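Side-chain contacts in oxidase/hydroxylase (Streptomyces hygroscopicus subsp. hygroscopicus, PDB 4XCB), which probably acts as a metal- and 2-oxoglutarate-dependent dioxygenase of the phytanoyl-CoA dioxygenase family and binds hygromycin B in its active-site pocket: residues A[72-77]-A[225-230]; A[76-81]-A[200-205]; A[119-124]-A[164-169]. All coordinates share one frame; numbering follows the deposited sequence.

How the interactions relate
Interactions 1 and 2 belong to the core: both pack helix 72-82 against one sheet of the double-stranded beta-helix, the first on strand 220-229, the second on strand 200-204. They share Ala76 and Pro77 and meet directly, Tyr227 CD1 lying 3.7 Å from Val78 CG2, so together they form one apolar layer without a hydrogen bond between the paired segments. Interaction 3, its centre at least 20 Å from either, joins two loops where three subunits meet. Though largely buried, it is polar, an arginine edge facing an asparagine oxygen, with hydrogen bonds supplied by nearby residues. All three touch the second subunit; interaction 3 also reaches a third.

Interaction 1 of 3, residues A[72-77]-A[225-230]; sequences DRLLAP and FGYGPT
Leu74 and Leu75 turn their methyl groups onto Phe225 and Tyr227, packing helix 72-82 against strand 220-229 of the double-stranded beta-helix, the cupin-type core of this family. Helix residues 72-77 run at 39° to strand residues 225-229, their axes 10.7 Å apart at closest approach, a separation that large side chains must bridge. Leu74 stands across Tyr227 at about a right angle and is slanted against Phe225: its CD1 lies 3.9 Å from Phe225 CD2 and also meets the phenol oxygen of Tyr227. Being two apart on an extended strand, both aromatic residues project from the same side of the sheet toward the helix. A leucine suits the place between them, since its branched end is wide enough to touch both. On the sheet Leu74 also rests on Ala141 and Val143. Tyrosine brings a polar end into this buried layer, and its OH is satisfied by a hydrogen bond to the backbone O of Ala69. Leu245 of a second subunit packs on both Leu75 and Tyr227. With CG anti to the carbonyl carbon (chi1 -55°), the Tyr227 ring reaches across to Leu75, which is roughly perpendicular to it and approaches obliquely with CD2, 3.5 Å from Tyr227 CE2.

Interaction 2 of 3, residues A[76-81]-A[200-205]; sequences APVRDV and VLLLNE
Helix 76-81 runs nearly parallel to strand 200-204, at 20° and with 9.8 Å between the axes, as one helix of the layer that backs a sheet of the double-stranded beta-helix. Leu202 fills the space between them. Its CG is anti to the backbone N (chi1 -174°), which carries the forked end out from the strand, and the two methyls then part company. CD1 goes to Val78, whose CG2 lies 3.7 Å away in an oblique crossing. CD2 meets Val81 tip to tip, 3.9 Å from Val81 CG1, and lies beside Pro77, 4.1 Å from Pro77 CB. Pro77 and Val81, one helical turn apart, present compact apolar groups on the same face, so a single leucine fits against both. Proline has no N-H to give to the preceding turn, and the helix is kinked there. With an alanine in place of Leu202, a gap would be likely to open facing Pro77, Val78 and Val81, and the helix would sit less firmly on the sheet. Phe15 of helix 9-18 also packs on Leu202 and Val81, while Val139 backs both valines. Further along the segment, Glu205 touches the bound hygromycin B variant and binds iron in the iron-bound protein, so this packing lies beneath a strand leading to the active site. At the helix, Leu202 CD2 also lies 4.0 Å from the carbonyl oxygen Pro77 O.

Interaction 3 of 3, residues A[119-124]-A[164-169]; sequences VGRDLS and KANFPL
This contact belongs to a junction of loops at the subunit interfaces, away from the active site, where Arg121 reaches across to Asn166 and Ala165. The nearest pair is Arg121 NH2 and Asn166 OD1, 3.6 Å apart, too long to count as a hydrogen bond. The oxygen lies at the edge of the guanidinium, in its plane, and the two flat groups are turned 30° from each other. The arginine chain is bent at CB-CG (chi2 -85°), and this brings its NH1 back toward its own loop, where it makes a weak bond to Gly120 O, 3.1 Å away. Arginine suits the position because its several N-H groups fan out in one plane: NH1 also bonds to Ser109 OG, and Ser109 in turn bonds to Ala165 O, so this serine ties the two loops together. Loop 164-169 leads from core strand 156-159 of the double-stranded beta-helix to helix 170-175, whereas 119-124 lies between the short strands 118-119 and 128-130, outside the two main sheets. Gln84 of a second subunit bonds to Arg121 O and Leu123 N, while Tyr129 of a third subunit packs on Asn166. Beyond the arginine, Asp122 forms an Asx turn: OD1 accepts from Ser124 N at 3.0 Å. Ser124 OG joins it on the same face of the carboxylate, 2.6 Å from Asp122 OD1 and 55° out of that plane.

Interaction 1 of 3, residues A[72-77]-A[225-230]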
loop_
_atom_site.group_PDB
_atom_site.type_symbol
_atom_site.label_atom_id
_atom_site.label_comp_id
_atom_site.label_asym_id
_atom_site.label_seq_id
_atom_site.Cartn_x
_atom_site.Cartn_y
_atom_site.Cartn_z
ATOM N N ASP A 72 -22.810 21.893 7.460
ATOM C CA ASP A 72 -22.798 20.487 7.027
ATOM C C ASP A 72 -22.636 20.315 5.508
ATOM O O ASP A 72 -22.354 19.214 5.043
ATOM C CB ASP A 72 -24.058 19.753 7.494
ATOM C CG ASP A 72 -25.329 20.426 7.045
ATOM O OD1 ASP A 72 -25.249 21.545 6.494
ATOM O OD2 ASP A 72 -26.414 19.841 7.260
ATOM N N ARG A 73 -22.805 21.384 4.736
ATOM C CA ARG A 73 -22.582 21.286 3.297
ATOM C C ARG A 73 -21.093 21.133 3.032
ATOM O O ARG A 73 -20.698 20.636 1.981
ATOM C CB ARG A 73 -23.149 22.505 2.568
ATOM C CG ARG A 73 -24.651 22.430 2.361
ATOM C CD ARG A 73 -25.211 23.733 1.824
ATOM N NE ARG A 73 -25.089 24.832 2.781
ATOM C CZ ARG A 73 -25.493 26.073 2.536
ATOM N NH1 ARG A 73 -26.038 26.369 1.366
ATOM N NH2 ARG A 73 -25.365 27.018 3.465
ATOM N N LEU A 74 -20.271 21.588 3.975
ATOM C CA LEU A 74 -18.835 21.332 3.915
ATOM C C LEU A 74 -18.461 20.091 4.698
ATOM O O LEU A 74 -17.677 19.269 4.232
ATOM C CB LEU A 74 -18.045 22.519 4.465
ATOM C CG LEU A 74 -18.241 23.878 3.792
ATOM C CD1 LEU A 74 -17.163 24.847 4.252
ATOM C CD2 LEU A 74 -18.202 23.728 2.281
ATOM N N LEU A 75 -18.998 19.965 5.910
ATOM C CA LEU A 75 -18.573 18.887 6.781
ATOM C C LEU A 75 -18.972 17.517 6.268
ATOM O O LEU A 75 -18.211 16.565 6.409
ATOM C CB LEU A 75 -19.123 19.075 8.195
ATOM C CG LEU A 75 -18.614 20.279 8.982
ATOM C CD1 LEU A 75 -19.030 20.103 10.424
ATOM C CD2 LEU A 75 -17.102 20.404 8.869
ATOM N N ALA A 76 -20.146 17.398 5.663
ATOM C CA ALA A 76 -20.583 16.068 5.257
ATOM C C ALA A 76 -19.656 15.482 4.165
ATOM O O ALA A 76 -19.190 14.357 4.315
ATOM C CB ALA A 76 -22.043 16.093 4.806
ATOM N N PRO A 77 -19.338 16.243 3.098
ATOM C CA PRO A 77 -18.371 15.635 2.168
ATOM C C PRO A 77 -16.955 15.464 2.736
ATOM O O PRO A 77 -16.296 14.479 2.403
ATOM C CB PRO A 77 -18.364 16.603 0.978
ATOM C CG PRO A 77 -18.911 17.873 1.494
ATOM C CD PRO A 77 -19.901 17.496 2.558
ATOM N N PHE A 225 -11.147 26.207 3.860
ATOM C CA PHE A 225 -11.220 25.632 5.202
ATOM C C PHE A 225 -10.533 24.287 5.202
ATOM O O PHE A 225 -10.818 23.449 4.345
ATOM C CB PHE A 225 -12.676 25.518 5.656
ATOM C CG PHE A 225 -13.386 26.840 5.715
ATOM C CD1 PHE A 225 -13.288 27.637 6.840
ATOM C CD2 PHE A 225 -14.138 27.287 4.648
ATOM C CE1 PHE A 225 -13.932 28.866 6.898
ATOM C CE2 PHE A 225 -14.782 28.521 4.688
ATOM C CZ PHE A 225 -14.676 29.310 5.824
ATOM N N GLY A 226 -9.630 24.085 6.163
ATOM C CA GLY A 226 -8.778 22.911 6.180
ATOM C C GLY A 226 -9.172 22.045 7.349
ATOM O O GLY A 226 -9.375 22.547 8.452
ATOM N N TYR A 227 -9.308 20.749 7.087
ATOM C CA TYR A 227 -9.774 19.798 8.085
ATOM C C TYR A 227 -8.848 18.616 8.166
ATOM O O TYR A 227 -8.269 18.195 7.161
ATOM C CB TYR A 227 -11.187 19.297 7.766
ATOM C CG TYR A 227 -12.228 20.372 7.583
ATOM C CD1 TYR A 227 -12.457 20.925 6.332
ATOM C CD2 TYR A 227 -12.978 20.840 8.658
ATOM C CE1 TYR A 227 -13.411 21.908 6.149
ATOM C CE2 TYR A 227 -13.940 21.819 8.485
ATOM C CZ TYR A 227 -14.146 22.355 7.235
ATOM O OH TYR A 227 -15.101 23.334 7.045
ATOM N N GLY A 228 -8.740 18.033 9.352
ATOM C CA GLY A 228 -8.054 16.768 9.496
ATOM C C GLY A 228 -8.437 16.135 10.812
ATOM O O GLY A 228 -9.390 16.579 11.466
ATOM N N PRO A 229 -7.683 15.117 11.226
ATOM C CA PRO A 229 -8.020 14.393 12.452
ATOM C C PRO A 229 -7.812 15.215 13.709
ATOM O O PRO A 229 -7.064 16.176 13.699
ATOM C CB PRO A 229 -7.064 13.195 12.425
ATOM C CG PRO A 229 -6.612 13.100 11.007
ATOM C CD PRO A 229 -6.551 14.492 10.515
ATOM N N THR A 230 -8.477 14.824 14.786
ATOM C CA THR A 230 -8.375 15.561 16.036
ATOM C C THR A 230 -6.969 15.620 16.608
ATOM O O THR A 230 -6.690 16.490 17.434
ATOM C CB THR A 230 -9.297 14.963 17.113
ATOM O OG1 THR A 230 -9.012 13.564 17.279
ATOM C CG2 THR A 230 -10.739 15.139 16.708
#

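Interaction 2 of 3, residues A[76-81]-A[200-205]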
loop_
_atom_site.group_PDB
_atom_site.type_symbol
_atom_site.label_atom_id
_atom_site.label_comp_id
_atom_site.label_asym_id
_atom_site.label_seq_id
_atom_site.Cartn_x
_atom_site.Cartn_y
_atom_site.Cartn_z
ATOM N N ALA A 76 -20.146 17.398 5.663
ATOM C CA ALA A 76 -20.583 16.068 5.257
ATOM C C ALA A 76 -19.656 15.482 4.165
ATOM O O ALA A 76 -19.190 14.357 4.315
ATOM C CB ALA A 76 -22.043 16.093 4.806
ATOM N N PRO A 77 -19.338 16.243 3.098
ATOM C CA PRO A 77 -18.371 15.635 2.168
ATOM C C PRO A 77 -16.955 15.464 2.736
ATOM O O PRO A 77 -16.296 14.479 2.403
ATOM C CB PRO A 77 -18.364 16.603 0.978
ATOM C CG PRO A 77 -18.911 17.873 1.494
ATOM C CD PRO A 77 -19.901 17.496 2.558
ATOM N N VAL A 78 -16.492 16.390 3.576
ATOM C CA VAL A 78 -15.190 16.225 4.250
ATOM C C VAL A 78 -15.116 14.923 5.050
ATOM O O VAL A 78 -14.135 14.172 4.950
ATOM C CB VAL A 78 -14.891 17.431 5.183
ATOM C CG1 VAL A 78 -13.727 17.130 6.145
ATOM C CG2 VAL A 78 -14.578 18.675 4.344
ATOM N N ARG A 79 -16.160 14.644 5.825
ATOM C CA ARG A 79 -16.203 13.417 6.612
ATOM C C ARG A 79 -16.034 12.163 5.759
ATOM O O ARG A 79 -15.438 11.172 6.206
ATOM C CB ARG A 79 -17.509 13.319 7.390
ATOM C CG ARG A 79 -17.644 14.329 8.474
ATOM C CD ARG A 79 -18.852 14.005 9.311
ATOM N NE ARG A 79 -19.103 15.096 10.236
ATOM C CZ ARG A 79 -18.373 15.342 11.315
ATOM N NH1 ARG A 79 -17.337 14.562 11.619
ATOM N NH2 ARG A 79 -18.685 16.373 12.091
ATOM N N ASP A 80 -16.550 12.215 4.531
ATOM C CA ASP A 80 -16.533 11.061 3.630
ATOM C C ASP A 80 -15.166 10.857 2.992
ATOM O O ASP A 80 -14.930 9.819 2.398
ATOM C CB ASP A 80 -17.599 11.205 2.529
ATOM C CG ASP A 80 -19.010 10.922 3.033
ATOM O OD1 ASP A 80 -19.177 10.490 4.201
ATOM O OD2 ASP A 80 -19.963 11.111 2.248
ATOM N N VAL A 81 -14.259 11.827 3.116
ATOM C CA VAL A 81 -12.917 11.626 2.568
ATOM C C VAL A 81 -11.843 11.572 3.661
ATOM O O VAL A 81 -10.744 11.088 3.424
ATOM C CB VAL A 81 -12.553 12.710 1.516
ATOM C CG1 VAL A 81 -13.506 12.621 0.314
ATOM C CG2 VAL A 81 -12.549 14.117 2.121
ATOM N N VAL A 200 -18.003 24.486 -4.516
ATOM C CA VAL A 200 -17.011 24.022 -3.546
ATOM C C VAL A 200 -16.024 23.093 -4.260
ATOM O O VAL A 200 -16.442 22.168 -4.946
ATOM C CB VAL A 200 -17.674 23.273 -2.390
ATOM C CG1 VAL A 200 -16.626 22.641 -1.488
ATOM C CG2 VAL A 200 -18.564 24.225 -1.576
ATOM N N LEU A 201 -14.727 23.343 -4.097
ATOM C CA LEU A 201 -13.720 22.378 -4.523
ATOM C C LEU A 201 -13.191 21.685 -3.256
ATOM O O LEU A 201 -12.571 22.315 -2.393
ATOM C CB LEU A 201 -12.600 23.062 -5.334
ATOM C CG LEU A 201 -11.648 22.220 -6.202
ATOM C CD1 LEU A 201 -10.918 23.120 -7.187
ATOM C CD2 LEU A 201 -10.623 21.450 -5.338
ATOM N N LEU A 202 -13.486 20.390 -3.156
ATOM C CA LEU A 202 -13.006 19.532 -2.073
ATOM C C LEU A 202 -11.660 18.970 -2.519
ATOM O O LEU A 202 -11.587 18.337 -3.565
ATOM C CB LEU A 202 -14.002 18.408 -1.807
ATOM C CG LEU A 202 -13.788 17.461 -0.627
ATOM C CD1 LEU A 202 -14.104 18.182 0.667
ATOM C CD2 LEU A 202 -14.673 16.238 -0.757
ATOM N N LEU A 203 -10.613 19.171 -1.718
ATOM C CA LEU A 203 -9.246 18.946 -2.191
ATOM C C LEU A 203 -8.426 18.075 -1.239
ATOM O O LEU A 203 -8.285 18.391 -0.065
ATOM C CB LEU A 203 -8.549 20.294 -2.376
ATOM C CG LEU A 203 -7.076 20.321 -2.772
ATOM C CD1 LEU A 203 -6.899 19.660 -4.132
ATOM C CD2 LEU A 203 -6.591 21.762 -2.819
ATOM N N ASN A 204 -7.889 16.980 -1.756
ATOM C CA ASN A 204 -6.855 16.199 -1.070
ATOM C C ASN A 204 -5.543 16.965 -1.136
ATOM O O ASN A 204 -5.016 17.177 -2.226
ATOM C CB ASN A 204 -6.708 14.828 -1.747
ATOM C CG ASN A 204 -5.777 13.882 -0.986
ATOM O OD1 ASN A 204 -4.947 14.315 -0.199
ATOM N ND2 ASN A 204 -5.914 12.577 -1.242
ATOM N N GLU A 205 -4.992 17.378 -0.003
ATOM C CA GLU A 205 -3.812 18.240 -0.051
ATOM C C GLU A 205 -2.573 17.495 -0.547
ATOM O O GLU A 205 -1.534 18.103 -0.796
ATOM C CB GLU A 205 -3.564 18.884 1.317
ATOM C CG GLU A 205 -4.470 20.110 1.545
ATOM C CD GLU A 205 -4.143 21.257 0.599
ATOM O OE1 GLU A 205 -2.978 21.700 0.565
ATOM O OE2 GLU A 205 -5.057 21.716 -0.118
#

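Interaction 3 of 3, residues A[119-124]-A[164-169]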
loop_
_atom_site.group_PDB
_atom_site.type_symbol
_atom_site.label_atom_id
_atom_site.label_comp_id
_atom_site.label_asym_id
_atom_site.label_seq_id
_atom_site.Cartn_x
_atom_site.Cartn_y
_atom_site.Cartn_z
ATOM N N VAL A 119 13.886 12.832 2.888
ATOM C CA VAL A 119 12.682 12.012 2.964
ATOM C C VAL A 119 11.726 12.364 1.833
ATOM O O VAL A 119 11.775 13.472 1.294
ATOM C CB VAL A 119 11.977 12.166 4.339
ATOM C CG1 VAL A 119 12.893 11.696 5.448
ATOM C CG2 VAL A 119 11.563 13.623 4.591
ATOM N N GLY A 120 10.879 11.408 1.455
ATOM C CA GLY A 120 9.968 11.584 0.336
ATOM C C GLY A 120 8.504 11.324 0.633
ATOM O O GLY A 120 7.697 11.163 -0.282
ATOM N N ARG A 121 8.174 11.244 1.914
ATOM C CA ARG A 121 6.786 11.190 2.364
ATOM C C ARG A 121 6.556 12.314 3.362
ATOM O O ARG A 121 7.414 12.589 4.206
ATOM C CB ARG A 121 6.459 9.843 3.010
ATOM C CG ARG A 121 6.298 8.685 2.043
ATOM C CD ARG A 121 4.871 8.663 1.508
ATOM N NE ARG A 121 4.638 7.691 0.443
ATOM C CZ ARG A 121 4.983 7.878 -0.824
ATOM N NH1 ARG A 121 5.604 8.995 -1.172
ATOM N NH2 ARG A 121 4.709 6.954 -1.745
ATOM N N ASP A 122 5.402 12.965 3.252
ATOM C CA ASP A 122 4.936 13.943 4.232
ATOM C C ASP A 122 3.721 13.317 4.866
ATOM O O ASP A 122 2.685 13.166 4.206
ATOM C CB ASP A 122 4.580 15.285 3.576
ATOM C CG ASP A 122 4.221 16.369 4.589
ATOM O OD1 ASP A 122 3.835 16.057 5.740
ATOM O OD2 ASP A 122 4.335 17.559 4.222
ATOM N N LEU A 123 3.840 12.944 6.139
ATOM C CA LEU A 123 2.792 12.150 6.757
ATOM C C LEU A 123 1.525 12.988 6.986
ATOM O O LEU A 123 0.457 12.419 7.170
ATOM C CB LEU A 123 3.296 11.493 8.056
ATOM C CG LEU A 123 4.258 10.313 7.790
ATOM C CD1 LEU A 123 4.665 9.604 9.082
ATOM C CD2 LEU A 123 3.691 9.297 6.804
ATOM N N SER A 124 1.612 14.317 6.878
ATOM C CA SER A 124 0.425 15.166 7.045
ATOM C C SER A 124 -0.546 15.019 5.884
ATOM O O SER A 124 -1.726 15.378 5.992
ATOM C CB SER A 124 0.811 16.652 7.195
ATOM O OG SER A 124 1.464 17.148 6.035
ATOM N N LYS A 164 -1.090 10.620 -5.870
ATOM C CA LYS A 164 -0.648 9.246 -5.632
ATOM C C LYS A 164 0.718 8.983 -6.277
ATOM O O LYS A 164 1.105 7.832 -6.473
ATOM C CB LYS A 164 -1.685 8.238 -6.144
ATOM C CG LYS A 164 -3.054 8.352 -5.480
ATOM C CD LYS A 164 -3.998 7.251 -5.948
ATOM C CE LYS A 164 -5.344 7.302 -5.235
ATOM N NZ LYS A 164 -6.308 6.337 -5.868
ATOM N N ALA A 165 1.438 10.059 -6.591
ATOM C CA ALA A 165 2.745 9.958 -7.239
ATOM C C ALA A 165 3.751 9.214 -6.371
ATOM O O ALA A 165 3.825 9.430 -5.151
ATOM C CB ALA A 165 3.278 11.345 -7.583
ATOM N N ASN A 166 4.514 8.321 -6.992
ATOM C CA ASN A 166 5.591 7.621 -6.280
ATOM C C ASN A 166 6.970 8.230 -6.521
ATOM O O ASN A 166 7.931 7.890 -5.828
ATOM C CB ASN A 166 5.635 6.147 -6.668
ATOM C CG ASN A 166 4.476 5.363 -6.118
ATOM O OD1 ASN A 166 4.301 5.261 -4.894
ATOM N ND2 ASN A 166 3.692 4.764 -7.007
ATOM N N PHE A 167 7.073 9.126 -7.499
ATOM C CA PHE A 167 8.330 9.792 -7.807
ATOM C C PHE A 167 8.213 11.281 -7.521
ATOM O O PHE A 167 7.126 11.840 -7.644
ATOM C CB PHE A 167 8.721 9.615 -9.280
ATOM C CG PHE A 167 8.909 8.182 -9.720
ATOM C CD1 PHE A 167 10.073 7.486 -9.399
ATOM C CD2 PHE A 167 7.942 7.547 -10.468
ATOM C CE1 PHE A 167 10.254 6.186 -9.827
ATOM C CE2 PHE A 167 8.118 6.238 -10.899
ATOM C CZ PHE A 167 9.277 5.561 -10.569
ATOM N N PRO A 168 9.329 11.935 -7.170
ATOM C CA PRO A 168 9.314 13.391 -7.013
ATOM C C PRO A 168 9.412 14.094 -8.360
ATOM O O PRO A 168 9.995 13.552 -9.309
ATOM C CB PRO A 168 10.550 13.664 -6.157
ATOM C CG PRO A 168 11.494 12.570 -6.576
ATOM C CD PRO A 168 10.627 11.358 -6.772
ATOM N N LEU A 169 8.847 15.290 -8.438
ATOM C CA LEU A 169 8.801 16.028 -9.697
ATOM C C LEU A 169 9.643 17.304 -9.652
ATOM O O LEU A 169 10.373 17.612 -10.592
ATOM C CB LEU A 169 7.356 16.370 -10.044
ATOM C CG LEU A 169 7.200 17.137 -11.361
ATOM C CD1 LEU A 169 7.400 16.208 -12.551
ATOM C CD2 LEU A 169 5.856 17.824 -11.429
#